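Local coordinates for protein probable acetyltransferase (Pseudomonas aeruginosa PAO1, PDB 2EUI) that probably transfers acyl groups as a member of the GNAT acetyltransferase family, although its substrate and precise function are unknown, at residues 16-19 against 20-24; 34-37 against 38-42. All coordinates share one frame; numbering follows the deposited sequence.

Contact 1. Residues 16-19 against 20-24; sequences PLFV and KYREF
Phe18 and Arg22 meet one helical turn apart: the aliphatic part of the arginine lies against the aromatic ring, with CG over one face and Arg22 CD 3.7 Å from Phe18 CE2. Phe18 reaches there with CG anti to its backbone N (chi1 -175°), while the arginine chain bends at chi3 and carries its guanidinium onward. Of the other side-chain contacts, Val19 CG1 lies 3.4 Å from Glu23 CD, the two chains crossing obliquely; Phe18 CE1 comes within 4.4 Å of Tyr21 CD2; and Leu17 CD1 lies 4.1 Å from Lys20 CG, at about a right angle. The exposed side suits the charged Lys20 and Glu23, the lysine methylenes resting against Leu17.

Backbone bonding is regular: the amides of residues 20 to 23 donate to the carbonyls four residues earlier, from Lys20 N to Pro16 O at 3.3 Å through Glu23 N to Val19 O at 2.7 Å. Pro16 has no N-H to give to the preceding turn, where the helix is kinked. This is helix 11-24, the first helix of the GNAT fold, whose apolar Leu17 and Phe18 suit the side facing the central sheet, where both touch Phe63.

The polar ends of Arg22 and Tyr21 have partners elsewhere: Arg22 NH1 binds Leu28 O, NE and NH2 make weak bonds to carbonyls of Ser72 and Leu73 of the second subunit, and Tyr21 OH bonds weakly to Asp83.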
loop_
_atom_site.group_PDB
_atom_site.type_symbol
_atom_site.label_atom_id
_atom_site.label_comp_id
_atom_site.label_asym_id
_atom_site.label_seq_id
_atom_site.Cartn_x
_atom_site.Cartn_y
_atom_site.Cartn_z
ATOM N N PRO A 16 -17.570 15.939 1.993
ATOM C CA PRO A 16 -17.147 17.173 2.656
ATOM C C PRO A 16 -16.151 16.965 3.799
ATOM O O PRO A 16 -15.237 17.778 3.999
ATOM C CB PRO A 16 -18.471 17.792 3.108
ATOM C CG PRO A 16 -19.351 16.602 3.297
ATOM C CD PRO A 16 -19.025 15.752 2.105
ATOM N N LEU A 17 -16.314 15.878 4.546
ATOM C CA LEU A 17 -15.396 15.613 5.650
ATOM C C LEU A 17 -14.034 15.152 5.141
ATOM O O LEU A 17 -13.023 15.339 5.812
ATOM C CB LEU A 17 -15.959 14.556 6.598
ATOM C CG LEU A 17 -15.140 14.520 7.891
ATOM C CD1 LEU A 17 -15.221 15.891 8.563
ATOM C CD2 LEU A 17 -15.659 13.430 8.817
ATOM N N PHE A 18 -14.021 14.547 3.956
ATOM C CA PHE A 18 -12.781 14.076 3.350
ATOM C C PHE A 18 -11.922 15.278 2.952
ATOM O O PHE A 18 -10.684 15.233 2.996
ATOM C CB PHE A 18 -13.094 13.239 2.114
ATOM C CG PHE A 18 -11.893 12.602 1.488
ATOM C CD1 PHE A 18 -11.127 11.687 2.194
ATOM C CD2 PHE A 18 -11.552 12.883 0.169
ATOM C CE1 PHE A 18 -10.038 11.056 1.593
ATOM C CE2 PHE A 18 -10.460 12.253 -0.441
ATOM C CZ PHE A 18 -9.703 11.340 0.270
ATOM N N VAL A 19 -12.599 16.348 2.558
ATOM C CA VAL A 19 -11.942 17.576 2.158
ATOM C C VAL A 19 -11.264 18.217 3.369
ATOM O O VAL A 19 -10.081 18.552 3.325
ATOM C CB VAL A 19 -12.977 18.546 1.544
ATOM C CG1 VAL A 19 -12.352 19.930 1.336
ATOM C CG2 VAL A 19 -13.498 17.967 0.223
ATOM N N LYS A 20 -12.029 18.370 4.449
ATOM C CA LYS A 20 -11.540 18.954 5.697
ATOM C C LYS A 20 -10.215 18.317 6.075
ATOM O O LYS A 20 -9.254 19.002 6.445
ATOM C CB LYS A 20 -12.541 18.697 6.823
ATOM C CG LYS A 20 -13.928 19.253 6.596
ATOM C CD LYS A 20 -14.044 20.652 7.135
ATOM C CE LYS A 20 -15.446 21.162 6.938
ATOM N NZ LYS A 20 -16.413 20.078 7.249
ATOM N N TYR A 21 -10.195 16.990 5.994
ATOM C CA TYR A 21 -9.017 16.173 6.298
ATOM C C TYR A 21 -7.798 16.562 5.452
ATOM O O TYR A 21 -6.715 16.814 5.980
ATOM C CB TYR A 21 -9.361 14.701 6.060
ATOM C CG TYR A 21 -8.164 13.789 5.937
ATOM C CD1 TYR A 21 -7.361 13.510 7.038
ATOM C CD2 TYR A 21 -7.834 13.208 4.717
ATOM C CE1 TYR A 21 -6.262 12.674 6.929
ATOM C CE2 TYR A 21 -6.739 12.376 4.599
ATOM C CZ TYR A 21 -5.955 12.109 5.709
ATOM O OH TYR A 21 -4.866 11.270 5.605
ATOM N N ARG A 22 -7.990 16.603 4.136
ATOM C CA ARG A 22 -6.924 16.949 3.215
ATOM C C ARG A 22 -6.493 18.387 3.439
ATOM O O ARG A 22 -5.309 18.714 3.370
ATOM C CB ARG A 22 -7.398 16.763 1.765
ATOM C CG ARG A 22 -7.749 15.319 1.387
ATOM C CD ARG A 22 -8.185 15.189 -0.068
ATOM N NE ARG A 22 -7.191 15.744 -0.985
ATOM C CZ ARG A 22 -7.211 16.993 -1.442
ATOM N NH1 ARG A 22 -8.182 17.813 -1.069
ATOM N NH2 ARG A 22 -6.267 17.427 -2.262
ATOM N N GLU A 23 -7.458 19.256 3.710
ATOM C CA GLU A 23 -7.139 20.658 3.933
ATOM C C GLU A 23 -6.362 20.807 5.228
ATOM O O GLU A 23 -5.379 21.547 5.292
ATOM C CB GLU A 23 -8.414 21.493 4.001
ATOM C CG GLU A 23 -9.222 21.479 2.737
ATOM C CD GLU A 23 -10.461 22.337 2.840
ATOM O OE1 GLU A 23 -11.284 22.097 3.759
ATOM O OE2 GLU A 23 -10.617 23.252 1.998
ATOM N N PHE A 24 -6.808 20.084 6.251
ATOM C CA PHE A 24 -6.183 20.143 7.561
ATOM C C PHE A 24 -4.719 19.742 7.526
ATOM O O PHE A 24 -3.945 20.127 8.398
ATOM C CB PHE A 24 -6.934 19.241 8.538
ATOM C CG PHE A 24 -6.376 19.265 9.928
ATOM C CD1 PHE A 24 -6.746 20.260 10.824
ATOM C CD2 PHE A 24 -5.453 18.304 10.335
ATOM C CE1 PHE A 24 -6.204 20.299 12.112
ATOM C CE2 PHE A 24 -4.904 18.334 11.615
ATOM C CZ PHE A 24 -5.280 19.334 12.507
#

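Contact 2. Residues 34-37 against 38-42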
loop_
_atom_site.group_PDB
_atom_site.type_symbol
_atom_site.label_atom_id
_atom_site.label_comp_id
_atom_site.label_asym_id
_atom_site.label_seq_id
_atom_site.Cartn_x
_atom_site.Cartn_y
_atom_site.Cartn_z
ATOM N N SER A 34 -11.748 15.364 -5.072
ATOM C CA SER A 34 -11.788 14.624 -3.830
ATOM C C SER A 34 -13.017 13.728 -3.810
ATOM O O SER A 34 -12.936 12.567 -3.420
ATOM C CB SER A 34 -11.782 15.588 -2.656
ATOM O OG SER A 34 -10.509 16.227 -2.571
ATOM N N ARG A 35 -14.153 14.250 -4.256
ATOM C CA ARG A 35 -15.356 13.445 -4.282
ATOM C C ARG A 35 -15.191 12.377 -5.364
ATOM O O ARG A 35 -15.669 11.255 -5.217
ATOM C CB ARG A 35 -16.581 14.323 -4.567
ATOM C CG ARG A 35 -17.908 13.569 -4.513
ATOM C CD ARG A 35 -19.088 14.491 -4.779
ATOM N NE ARG A 35 -20.391 13.865 -4.547
ATOM C CZ ARG A 35 -20.866 12.825 -5.231
ATOM N NH1 ARG A 35 -20.153 12.270 -6.207
ATOM N NH2 ARG A 35 -22.067 12.342 -4.944
ATOM N N LYS A 36 -14.507 12.723 -6.450
ATOM C CA LYS A 36 -14.296 11.772 -7.540
ATOM C C LYS A 36 -13.368 10.640 -7.099
ATOM O O LYS A 36 -13.594 9.481 -7.445
ATOM C CB LYS A 36 -13.723 12.477 -8.775
ATOM C CG LYS A 36 -13.616 11.563 -9.985
ATOM C CD LYS A 36 -14.879 10.696 -10.107
ATOM C CE LYS A 36 -14.801 9.664 -11.232
ATOM N NZ LYS A 36 -16.044 8.822 -11.311
ATOM N N PHE A 37 -12.334 10.989 -6.331
ATOM C CA PHE A 37 -11.369 10.021 -5.804
ATOM C C PHE A 37 -12.070 8.969 -4.936
ATOM O O PHE A 37 -11.868 7.762 -5.118
ATOM C CB PHE A 37 -10.298 10.743 -4.967
ATOM C CG PHE A 37 -9.283 9.820 -4.357
ATOM C CD1 PHE A 37 -8.281 9.255 -5.130
ATOM C CD2 PHE A 37 -9.355 9.483 -3.008
ATOM C CE1 PHE A 37 -7.359 8.360 -4.574
ATOM C CE2 PHE A 37 -8.446 8.595 -2.442
ATOM C CZ PHE A 37 -7.443 8.030 -3.228
ATOM N N LEU A 38 -12.887 9.442 -3.997
ATOM C CA LEU A 38 -13.636 8.579 -3.092
ATOM C C LEU A 38 -14.641 7.696 -3.819
ATOM O O LEU A 38 -14.965 6.602 -3.364
ATOM C CB LEU A 38 -14.388 9.416 -2.065
ATOM C CG LEU A 38 -13.574 10.198 -1.040
ATOM C CD1 LEU A 38 -14.536 10.969 -0.144
ATOM C CD2 LEU A 38 -12.709 9.245 -0.243
ATOM N N GLU A 39 -15.145 8.173 -4.945
ATOM C CA GLU A 39 -16.106 7.394 -5.690
ATOM C C GLU A 39 -15.400 6.155 -6.225
ATOM O O GLU A 39 -15.842 5.035 -5.992
ATOM C CB GLU A 39 -16.681 8.217 -6.838
ATOM C CG GLU A 39 -18.161 7.993 -7.070
ATOM C CD GLU A 39 -18.601 8.473 -8.440
ATOM O OE1 GLU A 39 -18.224 9.609 -8.813
ATOM O OE2 GLU A 39 -19.321 7.715 -9.139
ATOM N N LYS A 40 -14.292 6.355 -6.929
ATOM C CA LYS A 40 -13.543 5.238 -7.483
ATOM C C LYS A 40 -13.240 4.203 -6.422
ATOM O O LYS A 40 -13.354 3.006 -6.673
ATOM C CB LYS A 40 -12.237 5.717 -8.095
ATOM C CG LYS A 40 -12.421 6.547 -9.327
ATOM C CD LYS A 40 -11.091 6.776 -9.986
ATOM C CE LYS A 40 -11.246 7.625 -11.230
ATOM N NZ LYS A 40 -9.940 7.800 -11.909
ATOM N N ARG A 41 -12.862 4.666 -5.236
ATOM C CA ARG A 41 -12.533 3.769 -4.132
ATOM C C ARG A 41 -13.758 3.046 -3.601
ATOM O O ARG A 41 -13.732 1.825 -3.434
ATOM C CB ARG A 41 -11.834 4.546 -3.009
ATOM C CG ARG A 41 -10.407 4.066 -2.756
ATOM C CD ARG A 41 -9.653 3.847 -4.062
ATOM N NE ARG A 41 -9.268 5.117 -4.655
ATOM C CZ ARG A 41 -9.014 5.305 -5.946
ATOM N NH1 ARG A 41 -9.108 4.306 -6.815
ATOM N NH2 ARG A 41 -8.649 6.503 -6.369
ATOM N N LEU A 42 -14.825 3.793 -3.331
ATOM C CA LEU A 42 -16.061 3.186 -2.855
ATOM C C LEU A 42 -16.611 2.289 -3.951
ATOM O O LEU A 42 -16.819 1.099 -3.749
ATOM C CB LEU A 42 -17.107 4.254 -2.505
ATOM C CG LEU A 42 -16.938 5.015 -1.187
ATOM C CD1 LEU A 42 -17.965 6.127 -1.083
ATOM C CD2 LEU A 42 -17.089 4.042 -0.039
#
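Ser34 O accepts the amide of Leu38 at 3.2 Å, one of the i to i+4 bonds of helix 31-44, the second helix of the GNAT fold. A small serine suits this buried place: its hydroxyl turns back to bond with Tyr30 O. Leu38 itself packs on helix 11-24. Arg35 O takes the amide of Glu39. The arginine chain is extended from CG to NE and carries its guanidinium to a salt bridge with Asp12; Glu39 OE1, near the guanidinium plane but 4.2 Å from Arg35 NH1, may add a longer-range attraction, beyond salt-bridge distance.

Lys36 bends at chi2 (42°), which swings NZ to a salt bridge with Glu39 OE1 at 3.4 Å, in which the hydrogen bond is weak. The other carboxylate oxygen pairs with Arg43, so Glu39 sits between positive partners. Lys36 CE also passes 4.1 Å from Lys40 CE, while the two ammonium groups stay apart.

Phe37, which packs on Tyr67 of the sheet, has Arg41 NE over one face, toward its rim, in an off-centre cation-pi contact. Arg41 CZ lies 4.3 Å from the ring centroid and the guanidinium is steeply tilted, its plane 64° from the ring, though the fine geometry is doubtful. Arg41 NH1 salt-bridges to Glu46, and Phe70 of the second subunit supplies another cation-pi contact. If the placement holds, Glu46 and the electron-rich ring faces would probably stabilise the positive charge of this buried guanidinium.

In the fold
Both contacts are stretches of about two and a half helical turns with one buried and one solvent-facing side, and they belong to successive helices, 11-24 and 31-44, that pack on each other. Phe18 lies at the meeting of the two helices: its CG lies 3.5 Å from Leu38 CD1 and its CZ 3.8 Å from Phe37 CD2. Contact 1 is mainly apolar within itself, with backbone bonds and an arginine used through its methylenes, whereas contact 2 carries more charge, pairing lysine and glutamate on its outer side and an arginine with an aromatic ring on its buried side. Each contact sends one arginine, Arg22 or Arg41, to the second subunit, so both helices take part in the dimer.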